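Local coordinates for protein adenylyltransferase VopS (Vibrio parahaemolyticus, PDB 3LET) that transfers AMP from ATP to a specific threonine of host Rho GTPases, blocking effector binding and so inhibiting actin assembly in infected cells, at residues A[291-294]-A[298-301]; A[24-29]-A[62-67]. All blocks are in the same frame, centred on the assembly; numbering follows the deposited sequence.

Overall arrangement
The two contacts lie at opposite ends of an elongated chain built of helices and loops, without strands, their centres 53 Å apart and their nearest atoms about 36 Å apart, on opposite sides of the chain's centre. Interaction 2 comes first along the sequence and closes before interaction 1 opens. It packs helix 23-30 against helix 58-75 in the VopS N-terminal domain. Interaction 1 lies in the Fido domain, which mediates the adenylyltransferase activity, and ties the end of helix 281-295 to the loop before helix 304-311. They share no helix and do not touch, so each is a local feature of its own region.

Interaction 1 of 2, residues A[291-294]-A[298-301]; sequences IAEL and SFNP
Glu293 grips Ser298 and Asn300 in a polar contact between the last turn of helix 281-295 and the loop that leaves it towards helix 304-311. Its backbone and its side chain each take two bonds. The carbonyl oxygen Glu293 O accepts from Ser298 N at 3.0 Å and from Ser298 OG at 3.2 Å, both donors approaching from the same face of the carbonyl plane. The serine thus meets the end of the helix with backbone and hydroxyl together.

The glutamate chain lies with CG beside its own backbone N (chi1 -74°) and bends at chi2, which folds the carboxylate over towards the loop. There OE1 receives Asn300 ND2 at 2.9 Å on its syn lone pair and Asn300 N at 3.1 Å on its anti lone pair, so one oxygen takes two bonds from a single residue, although it sits tilted 33° from the Asn300 amide plane. The carboxylate and amide planes stand 56° apart. A water donates to the other oxygen, OE2, and accepts a weak bond from Asn300 ND2, closing a small bridge.

Apolar contacts flank these bonds: Glu293 CB meets the edge of the Phe299 ring, 4.1 Å from CD1, and Leu294 CD2 lies 4.3 Å from Phe299 CB. The phenyl ring also meets Trp175 of helix 168-179, while Phe299 O accepts from Arg171 NH1 of that same helix and Asn300 O from Tyr289 OH. The contact lies at the C-terminal end of the helix that begins within the Fic motif, at Gly280-Asn281-Gly282. Those residues and Arg286 probably bind ATP, as in related enzymes, and the Phe299 side chain lies about 8 Å from that of Arg286: the contact belongs to the framework of the Fic fold.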
loop_
_atom_site.group_PDB
_atom_site.type_symbol
_atom_site.label_atom_id
_atom_site.label_comp_id
_atom_site.label_asym_id
_atom_site.label_seq_id
_atom_site.Cartn_x
_atom_site.Cartn_y
_atom_site.Cartn_z
ATOM N N ILE A 291 18.308 0.852 10.829
ATOM C CA ILE A 291 19.061 -0.223 10.200
ATOM C C ILE A 291 19.945 0.342 9.098
ATOM O O ILE A 291 21.116 -0.027 8.991
ATOM C CB ILE A 291 18.134 -1.281 9.602
ATOM C CG1 ILE A 291 17.345 -1.984 10.719
ATOM C CG2 ILE A 291 18.928 -2.301 8.773
ATOM C CD1 ILE A 291 16.129 -2.784 10.148
ATOM N N ALA A 292 19.388 1.222 8.269
ATOM C CA ALA A 292 20.184 1.825 7.183
ATOM C C ALA A 292 21.387 2.568 7.771
ATOM O O ALA A 292 22.512 2.470 7.274
ATOM C CB ALA A 292 19.329 2.784 6.319
ATOM N N GLU A 293 21.153 3.293 8.852
ATOM C CA GLU A 293 22.234 4.062 9.477
ATOM C C GLU A 293 23.329 3.133 9.982
ATOM O O GLU A 293 24.531 3.414 9.824
ATOM C CB GLU A 293 21.710 4.863 10.659
ATOM C CG GLU A 293 20.889 6.074 10.277
ATOM C CD GLU A 293 21.774 7.187 9.744
ATOM O OE1 GLU A 293 22.432 7.873 10.558
ATOM O OE2 GLU A 293 21.819 7.360 8.516
ATOM N N LEU A 294 22.916 2.046 10.626
ATOM C CA LEU A 294 23.884 1.160 11.280
ATOM C C LEU A 294 24.702 0.458 10.211
ATOM O O LEU A 294 25.913 0.295 10.357
ATOM C CB LEU A 294 23.190 0.156 12.204
ATOM C CG LEU A 294 22.528 0.769 13.437
ATOM C CD1 LEU A 294 21.815 -0.295 14.234
ATOM C CD2 LEU A 294 23.550 1.511 14.340
ATOM N N SER A 298 26.985 4.296 11.370
ATOM C CA SER A 298 26.669 5.595 11.952
ATOM C C SER A 298 25.335 5.511 12.651
ATOM O O SER A 298 24.605 4.549 12.473
ATOM C CB SER A 298 26.600 6.663 10.860
ATOM O OG SER A 298 25.449 6.476 10.042
ATOM N N PHE A 299 25.025 6.499 13.471
ATOM C CA PHE A 299 23.638 6.691 13.865
ATOM C C PHE A 299 23.405 8.132 14.278
ATOM O O PHE A 299 23.940 8.597 15.270
ATOM C CB PHE A 299 23.160 5.758 14.977
ATOM C CG PHE A 299 21.754 6.066 15.393
ATOM C CD1 PHE A 299 20.711 5.909 14.482
ATOM C CD2 PHE A 299 21.480 6.635 16.620
ATOM C CE1 PHE A 299 19.444 6.252 14.811
ATOM C CE2 PHE A 299 20.198 6.989 16.955
ATOM C CZ PHE A 299 19.165 6.785 16.051
ATOM N N ASN A 300 22.594 8.822 13.485
ATOM C CA ASN A 300 22.215 10.201 13.745
ATOM C C ASN A 300 20.708 10.254 13.991
ATOM O O ASN A 300 19.937 9.995 13.079
ATOM C CB ASN A 300 22.539 11.041 12.512
ATOM C CG ASN A 300 23.993 10.882 12.061
ATOM O OD1 ASN A 300 24.905 11.387 12.707
ATOM N ND2 ASN A 300 24.206 10.178 10.946
ATOM N N PRO A 301 20.283 10.565 15.222
ATOM C CA PRO A 301 18.838 10.548 15.485
ATOM C C PRO A 301 18.167 11.733 14.764
ATOM O O PRO A 301 18.800 12.775 14.586
ATOM C CB PRO A 301 18.772 10.705 17.010
ATOM C CG PRO A 301 20.046 11.445 17.344
ATOM C CD PRO A 301 21.051 10.785 16.460
HETATM O O HOH W 1 23.272 9.360 7.969
#

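Interaction 2 of 2, residues A[24-29]-A[62-67]; sequences VEHGQM and SQLAER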
loop_
_atom_site.group_PDB
_atom_site.type_symbol
_atom_site.label_atom_id
_atom_site.label_comp_id
_atom_site.label_asym_id
_atom_site.label_seq_id
_atom_site.Cartn_x
_atom_site.Cartn_y
_atom_site.Cartn_z
ATOM N N VAL A 24 -15.572 -12.991 -19.769
ATOM C CA VAL A 24 -16.160 -13.124 -21.095
ATOM C C VAL A 24 -16.514 -14.589 -21.376
ATOM O O VAL A 24 -17.650 -14.902 -21.727
ATOM C CB VAL A 24 -15.205 -12.578 -22.172
ATOM C CG1 VAL A 24 -15.703 -12.939 -23.572
ATOM C CG2 VAL A 24 -15.021 -11.042 -21.992
ATOM N N GLU A 25 -15.555 -15.493 -21.197
ATOM C CA GLU A 25 -15.838 -16.914 -21.419
ATOM C C GLU A 25 -16.854 -17.436 -20.411
ATOM O O GLU A 25 -17.725 -18.231 -20.761
ATOM C CB GLU A 25 -14.559 -17.755 -21.327
ATOM C CG GLU A 25 -13.557 -17.503 -22.443
ATOM C CD GLU A 25 -12.695 -16.269 -22.206
ATOM O OE1 GLU A 25 -12.510 -15.878 -21.033
ATOM O OE2 GLU A 25 -12.185 -15.700 -23.198
ATOM N N HIS A 26 -16.734 -17.008 -19.157
ATOM C CA HIS A 26 -17.710 -17.372 -18.116
ATOM C C HIS A 26 -19.143 -16.968 -18.502
ATOM O O HIS A 26 -20.072 -17.772 -18.426
ATOM C CB HIS A 26 -17.320 -16.709 -16.787
ATOM C CG HIS A 26 -18.154 -17.136 -15.621
ATOM N ND1 HIS A 26 -17.700 -17.064 -14.320
ATOM C CD2 HIS A 26 -19.410 -17.637 -15.550
ATOM C CE1 HIS A 26 -18.639 -17.499 -13.498
ATOM N NE2 HIS A 26 -19.687 -17.858 -14.220
ATOM N N GLY A 27 -19.325 -15.713 -18.898
ATOM C CA GLY A 27 -20.614 -15.230 -19.353
ATOM C C GLY A 27 -21.075 -15.992 -20.586
ATOM O O GLY A 27 -22.229 -16.409 -20.662
ATOM N N GLN A 28 -20.182 -16.174 -21.556
ATOM C CA GLN A 28 -20.527 -16.916 -22.768
ATOM C C GLN A 28 -21.124 -18.257 -22.394
ATOM O O GLN A 28 -22.106 -18.699 -22.997
ATOM C CB GLN A 28 -19.288 -17.158 -23.633
ATOM C CG GLN A 28 -18.806 -15.958 -24.441
ATOM C CD GLN A 28 -17.530 -16.292 -25.180
ATOM O OE1 GLN A 28 -16.898 -17.308 -24.902
ATOM N NE2 GLN A 28 -17.148 -15.456 -26.119
ATOM N N MET A 29 -20.525 -18.909 -21.401
ATOM C CA MET A 29 -20.972 -20.233 -20.987
ATOM C C MET A 29 -22.293 -20.174 -20.217
ATOM O O MET A 29 -23.200 -20.957 -20.481
ATOM C CB MET A 29 -19.899 -20.917 -20.134
ATOM C CG MET A 29 -18.636 -21.269 -20.908
ATOM S SD MET A 29 -17.378 -22.103 -19.919
ATOM C CE MET A 29 -18.193 -23.653 -19.539
ATOM N N SER A 62 -23.520 -13.144 -8.774
ATOM C CA SER A 62 -22.744 -12.196 -7.991
ATOM C C SER A 62 -21.246 -12.312 -8.327
ATOM O O SER A 62 -20.560 -11.308 -8.472
ATOM C CB SER A 62 -22.964 -12.434 -6.495
ATOM O OG SER A 62 -22.215 -11.502 -5.736
ATOM N N GLN A 63 -20.741 -13.537 -8.432
ATOM C CA GLN A 63 -19.331 -13.761 -8.792
ATOM C C GLN A 63 -19.024 -13.182 -10.167
ATOM O O GLN A 63 -18.019 -12.487 -10.360
ATOM C CB GLN A 63 -19.005 -15.256 -8.814
ATOM C CG GLN A 63 -19.066 -15.934 -7.436
ATOM C CD GLN A 63 -18.982 -17.458 -7.531
ATOM O OE1 GLN A 63 -19.551 -18.065 -8.436
ATOM N NE2 GLN A 63 -18.262 -18.074 -6.602
ATOM N N LEU A 64 -19.881 -13.496 -11.122
ATOM C CA LEU A 64 -19.678 -13.084 -12.498
ATOM C C LEU A 64 -19.767 -11.567 -12.630
ATOM O O LEU A 64 -18.957 -10.975 -13.326
ATOM C CB LEU A 64 -20.703 -13.753 -13.404
ATOM C CG LEU A 64 -20.623 -13.379 -14.886
ATOM C CD1 LEU A 64 -19.239 -13.697 -15.498
ATOM C CD2 LEU A 64 -21.742 -14.072 -15.691
ATOM N N ALA A 65 -20.710 -10.932 -11.932
ATOM C CA ALA A 65 -20.800 -9.474 -11.993
ATOM C C ALA A 65 -19.524 -8.849 -11.452
ATOM O O ALA A 65 -18.993 -7.882 -12.007
ATOM C CB ALA A 65 -22.020 -8.958 -11.224
ATOM N N GLU A 66 -19.040 -9.396 -10.342
ATOM C CA GLU A 66 -17.821 -8.879 -9.747
ATOM C C GLU A 66 -16.638 -9.064 -10.702
ATOM O O GLU A 66 -15.836 -8.140 -10.893
ATOM C CB GLU A 66 -17.583 -9.599 -8.419
ATOM C CG GLU A 66 -16.324 -9.178 -7.722
ATOM C CD GLU A 66 -16.119 -9.962 -6.440
ATOM O OE1 GLU A 66 -17.020 -9.926 -5.579
ATOM O OE2 GLU A 66 -15.066 -10.614 -6.308
ATOM N N ARG A 67 -16.498 -10.242 -11.293
ATOM C CA ARG A 67 -15.402 -10.463 -12.252
ATOM C C ARG A 67 -15.471 -9.482 -13.420
ATOM O O ARG A 67 -14.439 -8.926 -13.841
ATOM C CB ARG A 67 -15.428 -11.886 -12.832
ATOM C CG ARG A 67 -15.123 -13.001 -11.863
ATOM C CD ARG A 67 -15.143 -14.350 -12.594
ATOM N NE ARG A 67 -13.955 -14.547 -13.421
ATOM C CZ ARG A 67 -13.736 -15.615 -14.187
ATOM N NH1 ARG A 67 -14.628 -16.589 -14.266
ATOM N NH2 ARG A 67 -12.619 -15.712 -14.885
#
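His26 projects from helix 23-30 into the groove between Leu64 and Arg67 of helix 58-75. Its CB, which points towards that helix, already touches both partners, lying 3.8 Å from Leu64 CD1 and 3.7 Å from Arg67 NH1. With CG anti to the backbone N, the imidazole continues outward from the helix, and CG comes within 3.6 Å of Leu64 CD1. This methyl sits over one face of the ring, 3.9 Å from its centroid, in a CH-pi contact; His26 CD2 skirts the same methyl.

On the other branch, ND1 meets Arg67 NH1 at 3.1 Å. The donor lies in the plane of the ring, at its edge, but the bond is weak and bent, with an N-H...acceptor angle of 131°. The arginine reaches it through a bend at chi3, and its guanidinium is turned 58° from the imidazole, so the two groups do not stack. At the far tip, NE2 is hydrogen-bonded to Glu60 OE2, the stronger polar partner. Acceptance at ND1 is consistent with a proton on NE2 facing that carboxylate. Arg67 NH2 is separately held by Thr20 O.

Beside the histidine, Leu64 CD2 approaches Gly27 CA at 4.0 Å, so the leucine methyl packs on the backbone of Gly27. The two helix segments run roughly antiparallel, 144° between their directions, with axes 10.2 Å apart. Helix 14-18 adds Arg17 and Leu18 against His26, helix 39-45 brings Val42 onto Leu64, and the loop residues Thr20 and Phe31 pack on His26 and Leu64 respectively.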